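Local coordinates for protein putative (PDB 4O8S) that probably transfers nucleotides, as a member of the nucleotidyltransferase superfamily related to the AbiEii toxins of type IV toxin-antitoxin systems, at residues K133-F138 with A169-D174; R148-L153 with M200-T205. All coordinates share one frame; numbering follows the deposited sequence.

Contact 1: K133-F138 with A169-D174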
# COMPACT_ATOMS: atom_id res chain seq x y z
N LYS A 133 0.25 -2.52 7.54
CA LYS A 133 1.67 -2.76 7.27
C LYS A 133 2.35 -3.39 8.48
O LYS A 133 3.13 -4.33 8.36
CB LYS A 133 2.39 -1.46 6.89
CG LYS A 133 2.34 -1.13 5.41
CD LYS A 133 3.39 -1.94 4.67
CE LYS A 133 3.21 -1.81 3.17
NZ LYS A 133 4.32 -2.52 2.43
N LEU A 134 2.02 -2.89 9.66
CA LEU A 134 2.62 -3.42 10.88
C LEU A 134 2.19 -4.86 11.15
O LEU A 134 3.01 -5.68 11.56
CB LEU A 134 2.30 -2.52 12.07
CG LEU A 134 3.07 -1.19 12.05
CD1 LEU A 134 2.49 -0.20 13.03
CD2 LEU A 134 4.54 -1.44 12.34
N CYS A 135 0.92 -5.17 10.89
CA CYS A 135 0.43 -6.54 11.02
C CYS A 135 1.22 -7.46 10.10
O CYS A 135 1.70 -8.51 10.54
CB CYS A 135 -1.06 -6.62 10.66
SG CYS A 135 -2.12 -5.90 11.92
N ALA A 136 1.38 -7.06 8.85
CA ALA A 136 2.00 -7.90 7.85
C ALA A 136 3.49 -8.13 8.08
O ALA A 136 4.02 -9.18 7.70
CB ALA A 136 1.77 -7.34 6.44
N CYS A 137 4.19 -7.16 8.64
CA CYS A 137 5.63 -7.32 8.75
C CYS A 137 6.10 -7.50 10.19
O CYS A 137 7.27 -7.81 10.41
CB CYS A 137 6.37 -6.14 8.12
SG CYS A 137 6.37 -4.63 9.13
N PHE A 138 5.20 -7.34 11.16
CA PHE A 138 5.64 -7.38 12.55
C PHE A 138 4.79 -8.17 13.56
O PHE A 138 5.30 -9.07 14.22
CB PHE A 138 5.89 -5.96 13.05
CG PHE A 138 6.27 -5.90 14.49
CD1 PHE A 138 7.40 -6.58 14.96
CD2 PHE A 138 5.52 -5.16 15.39
CE1 PHE A 138 7.75 -6.53 16.32
CE2 PHE A 138 5.86 -5.10 16.74
CZ PHE A 138 6.98 -5.78 17.20
N ALA A 169 2.54 3.99 16.97
CA ALA A 169 3.91 4.42 17.26
C ALA A 169 4.63 3.40 18.12
O ALA A 169 5.80 3.07 17.87
CB ALA A 169 3.91 5.78 17.95
N SER A 170 3.93 2.88 19.12
CA SER A 170 4.54 1.91 20.02
C SER A 170 4.95 0.66 19.26
O SER A 170 6.05 0.14 19.45
CB SER A 170 3.59 1.55 21.17
OG SER A 170 4.19 0.57 22.00
N ARG A 171 4.07 0.20 18.37
CA ARG A 171 4.36 -0.97 17.55
C ARG A 171 5.49 -0.69 16.56
O ARG A 171 6.34 -1.56 16.32
CB ARG A 171 3.10 -1.43 16.81
CG ARG A 171 1.94 -1.84 17.75
CD ARG A 171 0.59 -1.81 17.02
NE ARG A 171 0.50 -2.83 15.96
CZ ARG A 171 -0.41 -2.83 14.99
NH1 ARG A 171 -1.32 -1.86 14.93
NH2 ARG A 171 -0.41 -3.79 14.07
N LEU A 172 5.51 0.51 16.00
CA LEU A 172 6.54 0.87 15.02
C LEU A 172 7.90 0.89 15.71
O LEU A 172 8.88 0.40 15.15
CB LEU A 172 6.25 2.24 14.42
CG LEU A 172 7.26 2.73 13.37
CD1 LEU A 172 7.11 1.95 12.07
CD2 LEU A 172 7.08 4.22 13.13
N LYS A 173 7.93 1.45 16.92
CA LYS A 173 9.13 1.48 17.77
C LYS A 173 9.61 0.07 18.06
O LYS A 173 10.80 -0.23 17.93
CB LYS A 173 8.83 2.23 19.07
CG LYS A 173 10.03 2.46 19.98
CD LYS A 173 9.65 3.30 21.20
CE LYS A 173 10.81 3.39 22.20
NZ LYS A 173 10.52 4.28 23.36
N ASP A 174 8.68 -0.80 18.45
CA ASP A 174 8.98 -2.20 18.74
C ASP A 174 9.59 -2.88 17.51
O ASP A 174 10.60 -3.59 17.61
CB ASP A 174 7.70 -2.92 19.16
CG ASP A 174 7.94 -4.09 20.09
OD1 ASP A 174 8.96 -4.81 19.93
OD2 ASP A 174 7.09 -4.31 20.98
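Leu134 and Leu172 are the nearest CA pair, 7.1 Å apart, where helices 133-138 and 169-174 run nearly parallel at 27° with their axes 10.7 Å apart. That spacing is bridged by long or branched side chains. Leu134 carries the apolar part: its CD2 reaches in to CA of Leu172, 4.1 Å away, while CD1 rests on CB of Arg171. Arg171 sets out beside the contact and bends at chi3 (66°), which brings its guanidinium over to the opposite helix. There CB of Leu134 covers one face of the group, 3.6 Å from NH2, and SG of Cys135 comes up at the edge, near the guanidinium plane, 3.5 Å from the same NH2. Arginine suits this place because its CB and the flat face of its guanidinium lie on Leu134 while NH1 forms a salt bridge with Asp131 and NE with Asp139, both on helix 126-139. Phe138, its CG anti to the backbone N, points across to the next turn. Its CZ lies 3.5 Å from CG of Asp174, which sits at the ring edge; ring and carboxylate planes are 49° apart. OD1 of Asp174 forms a salt bridge with Lys177. The side chain of Leu172 also packs on Leu209 and Ala213 of helix 202-231, so helix 166-176 is held between two neighbours, as is characteristic of the helical bundle that here accompanies the nucleotidyltransferase sheet.

Contact 2: R148-L153 with M200-T205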
# COMPACT_ATOMS: atom_id res chain seq x y z
N ARG A 148 9.83 -4.06 1.11
CA ARG A 148 8.85 -3.01 0.83
C ARG A 148 8.15 -2.55 2.08
O ARG A 148 7.79 -1.38 2.19
CB ARG A 148 7.82 -3.51 -0.17
CG ARG A 148 8.36 -3.64 -1.57
CD ARG A 148 7.47 -4.51 -2.46
NE ARG A 148 8.20 -4.90 -3.67
CZ ARG A 148 7.65 -5.47 -4.74
NH1 ARG A 148 6.34 -5.72 -4.79
NH2 ARG A 148 8.42 -5.78 -5.78
N ASP A 149 7.95 -3.46 3.04
CA ASP A 149 7.29 -3.09 4.28
C ASP A 149 8.13 -2.05 5.03
O ASP A 149 7.61 -1.10 5.63
CB ASP A 149 7.05 -4.32 5.15
CG ASP A 149 6.05 -5.29 4.52
OD1 ASP A 149 5.26 -4.85 3.66
OD2 ASP A 149 6.06 -6.49 4.90
N LEU A 150 9.44 -2.25 5.00
CA LEU A 150 10.36 -1.32 5.66
C LEU A 150 10.38 0.02 4.94
O LEU A 150 10.27 1.08 5.58
CB LEU A 150 11.77 -1.91 5.72
CG LEU A 150 12.80 -1.01 6.39
CD1 LEU A 150 12.37 -0.62 7.80
CD2 LEU A 150 14.15 -1.70 6.43
N PHE A 151 10.53 -0.02 3.62
CA PHE A 151 10.54 1.20 2.82
C PHE A 151 9.28 2.01 3.09
O PHE A 151 9.33 3.23 3.33
CB PHE A 151 10.54 0.82 1.34
CG PHE A 151 10.66 2.01 0.41
CD1 PHE A 151 9.55 2.78 0.08
CD2 PHE A 151 11.90 2.36 -0.13
CE1 PHE A 151 9.66 3.88 -0.78
CE2 PHE A 151 12.03 3.47 -0.99
CZ PHE A 151 10.91 4.23 -1.31
N ASP A 152 8.14 1.34 3.03
CA ASP A 152 6.86 2.02 3.16
C ASP A 152 6.64 2.58 4.55
O ASP A 152 6.16 3.71 4.70
CB ASP A 152 5.71 1.10 2.76
CG ASP A 152 5.84 0.60 1.34
OD1 ASP A 152 6.58 1.23 0.56
OD2 ASP A 152 5.20 -0.42 1.00
N LEU A 153 6.99 1.79 5.58
CA LEU A 153 6.82 2.26 6.96
C LEU A 153 7.73 3.45 7.25
O LEU A 153 7.35 4.37 7.98
CB LEU A 153 7.07 1.14 7.97
CG LEU A 153 5.87 0.20 8.17
CD1 LEU A 153 6.23 -0.92 9.14
CD2 LEU A 153 4.67 0.99 8.70
N MSE A 200 17.03 2.28 -2.68
CA MSE A 200 16.96 2.17 -1.24
C MSE A 200 18.33 1.93 -0.61
O MSE A 200 19.09 1.06 -1.06
CB MSE A 200 15.98 1.07 -0.86
CG MSE A 200 15.70 1.01 0.62
SE MSE A 200 14.62 -0.60 1.01
CE MSE A 200 14.05 -0.11 2.80
N ASP A 201 18.66 2.74 0.39
CA ASP A 201 19.83 2.51 1.23
C ASP A 201 19.27 1.83 2.47
O ASP A 201 18.73 2.51 3.36
CB ASP A 201 20.52 3.83 1.58
CG ASP A 201 21.78 3.65 2.44
OD1 ASP A 201 21.82 2.75 3.32
OD2 ASP A 201 22.74 4.42 2.23
N LEU A 202 19.39 0.51 2.52
CA LEU A 202 18.77 -0.28 3.58
C LEU A 202 19.27 0.10 4.97
O LEU A 202 18.47 0.28 5.90
CB LEU A 202 18.97 -1.78 3.33
CG LEU A 202 18.49 -2.67 4.48
CD1 LEU A 202 17.05 -2.38 4.82
CD2 LEU A 202 18.66 -4.14 4.15
N GLU A 203 20.59 0.24 5.11
CA GLU A 203 21.18 0.62 6.39
C GLU A 203 20.66 1.98 6.88
O GLU A 203 20.23 2.11 8.02
CB GLU A 203 22.71 0.64 6.30
CG GLU A 203 23.41 -0.63 6.80
CD GLU A 203 23.51 -0.71 8.33
OE1 GLU A 203 22.89 0.14 9.02
OE2 GLU A 203 24.21 -1.62 8.85
N GLU A 204 20.71 2.99 6.01
CA GLU A 204 20.27 4.33 6.38
C GLU A 204 18.79 4.32 6.74
O GLU A 204 18.38 4.88 7.76
CB GLU A 204 20.56 5.34 5.25
CG GLU A 204 20.23 6.80 5.60
CD GLU A 204 20.51 7.77 4.45
OE1 GLU A 204 21.71 8.04 4.16
OE2 GLU A 204 19.54 8.27 3.84
N THR A 205 17.99 3.66 5.90
CA THR A 205 16.55 3.55 6.15
C THR A 205 16.27 2.90 7.50
O THR A 205 15.43 3.37 8.27
CB THR A 205 15.85 2.73 5.04
OG1 THR A 205 15.91 3.46 3.80
CG2 THR A 205 14.37 2.46 5.41
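Leu150 fits among Met200, Leu202 and Thr205, a hydrophobic contact of the helical bundle in which helix 147-159 meets the N-terminal start of the long helix 202-231. With CG anti to its backbone N (chi1 180°), Leu150 reaches toward the 200-205 segment. Its CG lies 3.9 Å from both Met200 CE and Thr205 CG2, and its CD2 presses on CD1 of Leu202 at 3.4 Å, tighter than usual for two methyls. Threonine serves well here, since its methyl faces the leucine while its OG1 lies 3.0 Å from O of Asp201, the residue just before the helix.

Met200, a selenomethionine, is fully extended, all three torsions near 180°. The straight chain runs antiparallel to the Phe151 side chain, with CG near the plane of the ring at its edge, and delivers the CE methyl to the helix backbone, 3.6 Å from Phe151 N. An unbranched, flexible residue can thread such a path, and Val190 packs beside it. The helix start itself is closed by Asp201 at the N-cap: its OD1 accepts from Glu204 N at 2.9 Å, nearly straight at 172°, the donor approaching from above the carboxylate plane.

The two contacts lie with centres about 14 Å apart and alternate along the chain: 133-138, then 148-153, then 169-174, then 200-205. Successive helices 126-139 and 147-159 supply the first segment of each, and they join the contacts directly. Lys133 NZ forms salt bridges to Asp152 OD2 (2.7 Å) and Asp149 OD1 (2.8 Å), with a third to Glu30 of helix 29-36, while Leu134 CD2 packs on Leu153 CD1 at 3.7 Å. Helix 202-231 closes the set: its first turn and the residues just before it supply the second half of contact 2, and its later turns meet Leu172 of contact 1. Here the four helices pack as one bundle, and Lys133 joins it to helix 29-36.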